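Local coordinates for protein putative rhamnosidase (Streptomyces avermitilis, PDB 3W5M) that hydrolyses terminal non-reducing alpha-L-rhamnose residues from rhamnosides such as citrus flavonoids and gum arabic, and binds L-rhamnose through a calcium-dependent carbohydrate-binding module, at residues Glu924-Tyr927 / Ala928-Gly932; Ile933-Arg937 / Ala938-Gln942; Phe1019-Ser1023 / Gly1024-Phe1028. All coordinates share one frame; numbering follows the deposited sequence.

Interaction 1: Glu924-Tyr927 / Ala928-Gly932; sequences EWMY and ANIAG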
loop_
_atom_site.group_PDB
_atom_site.type_symbol
_atom_site.label_atom_id
_atom_site.label_comp_id
_atom_site.label_asym_id
_atom_site.label_seq_id
_atom_site.Cartn_x
_atom_site.Cartn_y
_atom_site.Cartn_z
ATOM N N GLU A 924 17.866 -9.160 -3.211
ATOM C CA GLU A 924 18.983 -8.343 -3.699
ATOM C C GLU A 924 20.276 -9.143 -3.760
ATOM O O GLU A 924 21.083 -8.899 -4.630
ATOM C CB GLU A 924 19.200 -7.091 -2.855
ATOM C CG GLU A 924 19.632 -7.339 -1.422
ATOM C CD GLU A 924 20.010 -6.066 -0.697
ATOM O OE1 GLU A 924 20.958 -5.383 -1.162
ATOM O OE2 GLU A 924 19.371 -5.745 0.339
ATOM N N TRP A 925 20.456 -10.093 -2.841
ATOM C CA TRP A 925 21.631 -10.971 -2.891
ATOM C C TRP A 925 21.611 -11.861 -4.135
ATOM O O TRP A 925 22.621 -12.026 -4.814
ATOM C CB TRP A 925 21.781 -11.794 -1.607
ATOM C CG TRP A 925 23.051 -12.634 -1.624
ATOM C CD1 TRP A 925 24.285 -12.282 -1.107
ATOM C CD2 TRP A 925 23.216 -13.942 -2.214
ATOM N NE1 TRP A 925 25.198 -13.310 -1.334
ATOM C CE2 TRP A 925 24.571 -14.327 -2.011
ATOM C CE3 TRP A 925 22.350 -14.834 -2.878
ATOM C CZ2 TRP A 925 25.076 -15.560 -2.454
ATOM C CZ3 TRP A 925 22.855 -16.061 -3.320
ATOM C CH2 TRP A 925 24.206 -16.411 -3.103
ATOM N N MET A 926 20.446 -12.409 -4.473
ATOM C CA MET A 926 20.338 -13.196 -5.662
ATOM C C MET A 926 20.632 -12.375 -6.920
ATOM O O MET A 926 21.283 -12.868 -7.844
ATOM C CB MET A 926 18.937 -13.822 -5.766
ATOM C CG MET A 926 18.587 -14.792 -4.658
ATOM S SD MET A 926 17.369 -16.025 -5.195
ATOM C CE MET A 926 15.983 -14.922 -5.493
ATOM N N TYR A 927 20.135 -11.138 -6.976
ATOM C CA TYR A 927 20.215 -10.373 -8.208
ATOM C C TYR A 927 21.658 -9.931 -8.404
ATOM O O TYR A 927 22.163 -9.995 -9.518
ATOM C CB TYR A 927 19.216 -9.182 -8.212
ATOM C CG TYR A 927 17.799 -9.611 -7.877
ATOM C CD1 TYR A 927 17.309 -10.867 -8.272
ATOM C CD2 TYR A 927 16.959 -8.789 -7.138
ATOM C CE1 TYR A 927 16.016 -11.273 -7.947
ATOM C CE2 TYR A 927 15.671 -9.202 -6.793
ATOM C CZ TYR A 927 15.202 -10.434 -7.222
ATOM O OH TYR A 927 13.912 -10.822 -6.880
ATOM N N ALA A 928 22.317 -9.578 -7.298
ATOM C CA ALA A 928 23.711 -9.111 -7.319
ATOM C C ALA A 928 24.720 -10.240 -7.554
ATOM O O ALA A 928 25.726 -10.030 -8.223
ATOM C CB ALA A 928 24.042 -8.337 -6.050
ATOM N N ASN A 929 24.413 -11.444 -7.069
ATOM C CA ASN A 929 25.403 -12.548 -7.027
ATOM C C ASN A 929 25.119 -13.752 -7.905
ATOM O O ASN A 929 26.050 -14.374 -8.436
ATOM C CB ASN A 929 25.604 -12.991 -5.596
ATOM C CG ASN A 929 26.072 -11.867 -4.706
ATOM O OD1 ASN A 929 25.323 -11.370 -3.871
ATOM N ND2 ASN A 929 27.314 -11.445 -4.885
ATOM N N ILE A 930 23.846 -14.087 -8.100
ATOM C CA ILE A 930 23.528 -15.179 -8.998
ATOM C C ILE A 930 23.369 -14.602 -10.387
ATOM O O ILE A 930 23.979 -15.083 -11.343
ATOM C CB ILE A 930 22.274 -15.994 -8.550
ATOM C CG1 ILE A 930 22.481 -16.522 -7.128
ATOM C CG2 ILE A 930 21.969 -17.097 -9.577
ATOM C CD1 ILE A 930 21.267 -17.165 -6.470
ATOM N N ALA A 931 22.552 -13.549 -10.507
ATOM C CA ALA A 931 22.432 -12.856 -11.787
ATOM C C ALA A 931 23.704 -12.019 -12.071
ATOM O O ALA A 931 24.079 -11.823 -13.211
ATOM C CB ALA A 931 21.172 -11.996 -11.806
ATOM N N GLY A 932 24.373 -11.557 -11.023
ATOM C CA GLY A 932 25.612 -10.804 -11.208
ATOM C C GLY A 932 25.383 -9.409 -11.770
ATOM O O GLY A 932 26.090 -8.979 -12.689
#
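At the C-terminal part of helix 923-929 Ile930 reaches back to Trp925 and Met926. Its CB lies 3.4 Å from Met926 O; CG1 then passes Trp925 CZ3, and the tip, CD1, rests 3.7 Å from that same CZ3 and 4.0 Å from Met926 CG. CG1 stands anti to the carbonyl carbon (chi1 -56°), and with the chain extended beyond it CD1 lies alongside Met926 but across Trp925. The indole is swung toward the C-terminal end of the helix with CG anti to its own backbone N (chi1 -176°), and Asn929 CB sits over a face of the six-membered ring, 4.1 Å from its centroid, in a CH-pi contact. Met926 O accepts from both Ile930 N, at 2.8 Å, and the straighter-bonded Ala931 N, at 3.0 Å, before Gly932 leaves helical geometry with positive phi. Helices 867-875 and 607-622 and strand 600-604 pack around these side chains. Trp925 NE1 bonds Thr862 OG1 and Tyr927 OH bonds His613 ND1, while aliphatic carbons meet the indole. This division implies two complementary holds: buried apolar side chains pack outward, while backbone bonds secure the chain and one carbonyl serves two amides.

Interaction 2: Ile933-Arg937 / Ala938-Gln942; sequences IAPGR and AGYRQ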
loop_
_atom_site.group_PDB
_atom_site.type_symbol
_atom_site.label_atom_id
_atom_site.label_comp_id
_atom_site.label_asym_id
_atom_site.label_seq_id
_atom_site.Cartn_x
_atom_site.Cartn_y
_atom_site.Cartn_z
ATOM N N ILE A 933 24.392 -8.703 -11.217
ATOM C CA ILE A 933 24.042 -7.347 -11.668
ATOM C C ILE A 933 23.964 -6.464 -10.444
ATOM O O ILE A 933 23.069 -6.629 -9.617
ATOM C CB ILE A 933 22.686 -7.308 -12.422
ATOM C CG1 ILE A 933 22.773 -8.122 -13.716
ATOM C CG2 ILE A 933 22.270 -5.853 -12.703
ATOM C CD1 ILE A 933 21.482 -8.179 -14.526
ATOM N N ALA A 934 24.916 -5.544 -10.294
ATOM C CA ALA A 934 24.964 -4.675 -9.110
ATOM C C ALA A 934 25.558 -3.336 -9.522
ATOM O O ALA A 934 26.289 -3.287 -10.479
ATOM C CB ALA A 934 25.802 -5.309 -8.005
ATOM N N PRO A 935 25.208 -2.245 -8.831
ATOM C CA PRO A 935 25.751 -0.963 -9.320
ATOM C C PRO A 935 27.166 -0.682 -8.792
ATOM O O PRO A 935 27.354 -0.590 -7.589
ATOM C CB PRO A 935 24.757 0.062 -8.785
ATOM C CG PRO A 935 24.145 -0.571 -7.576
ATOM C CD PRO A 935 24.196 -2.063 -7.765
ATOM N N GLY A 936 28.139 -0.554 -9.695
ATOM C CA GLY A 936 29.495 -0.100 -9.332
ATOM C C GLY A 936 29.558 1.396 -9.062
ATOM O O GLY A 936 30.308 1.861 -8.194
ATOM N N ARG A 937 28.780 2.158 -9.820
ATOM C CA ARG A 937 28.540 3.555 -9.502
ATOM C C ARG A 937 27.025 3.752 -9.436
ATOM O O ARG A 937 26.278 2.994 -10.054
ATOM C CB ARG A 937 29.133 4.485 -10.567
ATOM C CG ARG A 937 30.658 4.598 -10.545
ATOM C CD ARG A 937 31.146 5.523 -11.667
ATOM N NE ARG A 937 30.457 6.824 -11.638
ATOM C CZ ARG A 937 30.279 7.630 -12.687
ATOM N NH1 ARG A 937 30.736 7.307 -13.896
ATOM N NH2 ARG A 937 29.632 8.771 -12.520
ATOM N N ALA A 938 26.587 4.764 -8.692
ATOM C CA ALA A 938 25.172 4.996 -8.457
ATOM C C ALA A 938 24.395 5.058 -9.761
ATOM O O ALA A 938 24.840 5.656 -10.765
ATOM C CB ALA A 938 24.945 6.247 -7.637
ATOM N N GLY A 939 23.249 4.397 -9.752
ATOM C CA GLY A 939 22.376 4.367 -10.919
ATOM C C GLY A 939 22.873 3.486 -12.045
ATOM O O GLY A 939 22.366 3.580 -13.162
ATOM N N TYR A 940 23.854 2.617 -11.768
ATOM C CA TYR A 940 24.400 1.688 -12.769
ATOM C C TYR A 940 25.144 2.389 -13.919
ATOM O O TYR A 940 25.261 1.826 -15.020
ATOM C CB TYR A 940 23.332 0.735 -13.329
ATOM C CG TYR A 940 22.772 -0.196 -12.300
ATOM C CD1 TYR A 940 21.772 0.221 -11.415
ATOM C CD2 TYR A 940 23.257 -1.507 -12.197
ATOM C CE1 TYR A 940 21.273 -0.638 -10.435
ATOM C CE2 TYR A 940 22.764 -2.374 -11.236
ATOM C CZ TYR A 940 21.781 -1.943 -10.359
ATOM O OH TYR A 940 21.304 -2.828 -9.402
ATOM N N ARG A 941 25.637 3.600 -13.667
ATOM C CA ARG A 941 26.556 4.260 -14.599
ATOM C C ARG A 941 27.748 3.343 -14.884
ATOM O O ARG A 941 28.304 3.346 -15.987
ATOM C CB ARG A 941 27.045 5.598 -14.034
ATOM C CG ARG A 941 27.641 6.504 -15.099
ATOM C CD ARG A 941 26.721 6.553 -16.314
ATOM N NE ARG A 941 27.291 7.313 -17.422
ATOM C CZ ARG A 941 27.271 8.640 -17.510
ATOM N NH1 ARG A 941 26.714 9.378 -16.556
ATOM N NH2 ARG A 941 27.817 9.233 -18.556
ATOM N N GLN A 942 28.143 2.589 -13.864
ATOM C CA GLN A 942 29.035 1.454 -14.012
ATOM C C GLN A 942 28.271 0.296 -13.393
ATOM O O GLN A 942 27.698 0.446 -12.308
ATOM C CB GLN A 942 30.352 1.636 -13.233
ATOM C CG GLN A 942 31.334 0.513 -13.515
ATOM C CD GLN A 942 32.416 0.350 -12.452
ATOM O OE1 GLN A 942 32.148 0.382 -11.240
ATOM N NE2 GLN A 942 33.645 0.149 -12.905
#
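Between Pro935 and Tyr940 the backbone doubles back through a type II turn, Tyr940 N bonding Arg937 O at 3.0 Å with Ala938 and Gly939 at the corners, and beyond it Gln942 O receives both Gly936 N, at 2.8 Å, and Arg937 N from the same face of its carbonyl plane. The principal side-chain contact is a CH-pi one: Pro935 CB stands above the centre of the Tyr940 ring, 3.7 Å from the centroid and 3° off the normal. Pro935 CD reaches farther along, 3.4 Å from Tyr940 OH, and Ile933 CG2 meets CE2 of the ring at 3.8 Å. An alanine in place of Tyr940 is likely to leave the flank of Pro935 without its aromatic platform and Ile933 CG2 without this neighbour. Gln942 OE1 lies 3.3 Å from Gly936 CA, and Arg937 CG, anti to the carbonyl carbon (chi1 -73°), lies 4.0 Å from Gln942 CB. Tyr940 also packs against Tyr653 of helix 641-654 and meets the ring of Phe960 on strand 955-962. Ala938 touches Tyr707 and Gln708 of helix 698-710, and Gln942 lies on Thr989 and Glu991 of strand 989-995, placing the turn between barrel helices and the C-terminal beta-sandwich.

Interaction 3: Phe1019-Ser1023 / Gly1024-Phe1028; sequences FEVGS and GSHRF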
loop_
_atom_site.group_PDB
_atom_site.type_symbol
_atom_site.label_atom_id
_atom_site.label_comp_id
_atom_site.label_asym_id
_atom_site.label_seq_id
_atom_site.Cartn_x
_atom_site.Cartn_y
_atom_site.Cartn_z
ATOM N N PHE A 1019 37.703 -7.874 -15.999
ATOM C CA PHE A 1019 37.728 -7.114 -17.237
ATOM C C PHE A 1019 37.059 -5.755 -17.059
ATOM O O PHE A 1019 36.158 -5.596 -16.221
ATOM C CB PHE A 1019 37.028 -7.896 -18.342
ATOM C CG PHE A 1019 37.709 -9.177 -18.702
ATOM C CD1 PHE A 1019 38.793 -9.183 -19.574
ATOM C CD2 PHE A 1019 37.271 -10.388 -18.174
ATOM C CE1 PHE A 1019 39.428 -10.370 -19.912
ATOM C CE2 PHE A 1019 37.900 -11.585 -18.515
ATOM C CZ PHE A 1019 38.978 -11.577 -19.388
ATOM N N GLU A 1020 37.514 -4.766 -17.822
ATOM C CA GLU A 1020 36.792 -3.498 -17.928
ATOM C C GLU A 1020 36.284 -3.431 -19.333
ATOM O O GLU A 1020 37.030 -3.697 -20.261
ATOM C CB GLU A 1020 37.708 -2.310 -17.650
ATOM C CG GLU A 1020 38.220 -2.305 -16.220
ATOM C CD GLU A 1020 38.886 -1.001 -15.819
ATOM O OE1 GLU A 1020 39.639 -0.431 -16.646
ATOM O OE2 GLU A 1020 38.655 -0.559 -14.667
ATOM N N VAL A 1021 35.016 -3.097 -19.496
ATOM C CA VAL A 1021 34.395 -3.120 -20.812
ATOM C C VAL A 1021 33.415 -1.935 -20.946
ATOM O O VAL A 1021 32.863 -1.464 -19.956
ATOM C CB VAL A 1021 33.755 -4.514 -21.077
ATOM C CG1 VAL A 1021 32.457 -4.701 -20.317
ATOM C CG2 VAL A 1021 33.552 -4.790 -22.568
ATOM N N GLY A 1022 33.240 -1.433 -22.162
ATOM C CA GLY A 1022 32.271 -0.371 -22.411
ATOM C C GLY A 1022 30.930 -0.998 -22.706
ATOM O O GLY A 1022 30.699 -2.165 -22.370
ATOM N N SER A 1023 30.055 -0.240 -23.361
ATOM C CA SER A 1023 28.725 -0.729 -23.678
ATOM C C SER A 1023 28.759 -1.817 -24.751
ATOM O O SER A 1023 29.780 -1.994 -25.426
ATOM C CB SER A 1023 27.844 0.439 -24.136
ATOM O OG SER A 1023 28.138 0.814 -25.474
ATOM N N GLY A 1024 27.652 -2.537 -24.918
ATOM C CA GLY A 1024 27.517 -3.516 -26.009
ATOM C C GLY A 1024 27.163 -4.938 -25.592
ATOM O O GLY A 1024 26.829 -5.178 -24.428
ATOM N N SER A 1025 27.227 -5.867 -26.559
ATOM C CA SER A 1025 26.986 -7.297 -26.335
ATOM C C SER A 1025 28.312 -8.020 -26.218
ATOM O O SER A 1025 29.039 -8.130 -27.190
ATOM C CB SER A 1025 26.223 -7.922 -27.501
ATOM O OG SER A 1025 24.987 -7.270 -27.735
ATOM N N HIS A 1026 28.605 -8.531 -25.035
ATOM C CA HIS A 1026 29.897 -9.149 -24.778
ATOM C C HIS A 1026 29.765 -10.621 -24.492
ATOM O O HIS A 1026 28.694 -11.082 -24.091
ATOM C CB HIS A 1026 30.583 -8.448 -23.628
ATOM C CG HIS A 1026 30.507 -6.957 -23.720
ATOM N ND1 HIS A 1026 30.822 -6.273 -24.872
ATOM C CD2 HIS A 1026 30.130 -6.021 -22.812
ATOM C CE1 HIS A 1026 30.645 -4.978 -24.676
ATOM N NE2 HIS A 1026 30.229 -4.797 -23.431
ATOM N N ARG A 1027 30.870 -11.340 -24.708
ATOM C CA ARG A 1027 30.952 -12.779 -24.489
ATOM C C ARG A 1027 32.274 -13.114 -23.834
ATOM O O ARG A 1027 33.307 -12.540 -24.186
ATOM C CB ARG A 1027 30.865 -13.522 -25.810
ATOM C CG ARG A 1027 30.746 -15.021 -25.662
ATOM C CD ARG A 1027 30.642 -15.679 -27.023
ATOM N NE ARG A 1027 30.252 -17.073 -26.857
ATOM C CZ ARG A 1027 28.996 -17.515 -26.873
ATOM N NH1 ARG A 1027 27.987 -16.674 -27.072
ATOM N NH2 ARG A 1027 28.755 -18.809 -26.700
ATOM N N PHE A 1028 32.220 -14.013 -22.860
ATOM C CA PHE A 1028 33.404 -14.480 -22.148
ATOM C C PHE A 1028 33.307 -15.994 -22.036
ATOM O O PHE A 1028 32.257 -16.525 -21.677
ATOM C CB PHE A 1028 33.503 -13.842 -20.766
ATOM C CG PHE A 1028 33.559 -12.332 -20.788
ATOM C CD1 PHE A 1028 32.398 -11.574 -20.965
ATOM C CD2 PHE A 1028 34.771 -11.658 -20.603
ATOM C CE1 PHE A 1028 32.450 -10.179 -20.981
ATOM C CE2 PHE A 1028 34.829 -10.262 -20.617
ATOM C CZ PHE A 1028 33.664 -9.521 -20.801
#
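The imidazole of His1026 is held between Val1021 CG2, 3.4 Å above the ring plane and over its centre, and Gly1024 O on the opposite face. At its edge lie two carbonyls: Gly1022 O accepts from NE2 at 2.9 Å, tilted 20° out of the ring plane, and Ser1023 O approaches CE1 at 3.2 Å. The methyl is 3.5 Å from the imidazole centroid, a CH-pi contact that CG2 reaches by standing anti to the backbone N of Val1021, leaving CG1 between N and the carbonyl carbon (chi1 76°). His1026 ND1 bonds His1006 ND1, and with both ring nitrogens bonded the imidazole is probably restrained from turning. Farther from the bend, the rings of Phe1019 and Phe1028 slide past each other obliquely, their planes 48° apart, and Phe1028 CE2 comes within 3.5 Å of Phe1019 CD2 over the Phe1019 face. The two strands thus meet through their side chains, as in a beta-arch: strand 1016-1021 bonds strand 989-995 in one sheet, and strand 1024-1030 continues in the other beside strand 977-984. Phe1019 and Phe1028 both touch Ile994 between these layers, while at the bend Ser1023 OG bonds Arg38 N.

Interactions 1 and 2 follow one another along the chain, helix 923-929 leading into strand 934-935, and they touch: Tyr927 O and Ile933 N are probably hydrogen-bonded, and the methyls of Ala928 and Ala934 pack together. Interaction 1 is buried where the helical catalytic domain meets the C-terminal sandwich; interaction 2 is only partly buried, its Arg937 exposed. Interaction 3 is buried between two layers of that sandwich, and shares with interaction 2 the sheet containing strands 934-935, 942-945 and 1016-1021, though the two contacts do not touch each other. Backbone bonds dominate the helix end and the turn, whereas in the arch the single hydrogen bond comes from an imidazole and aromatic packing joins the layers.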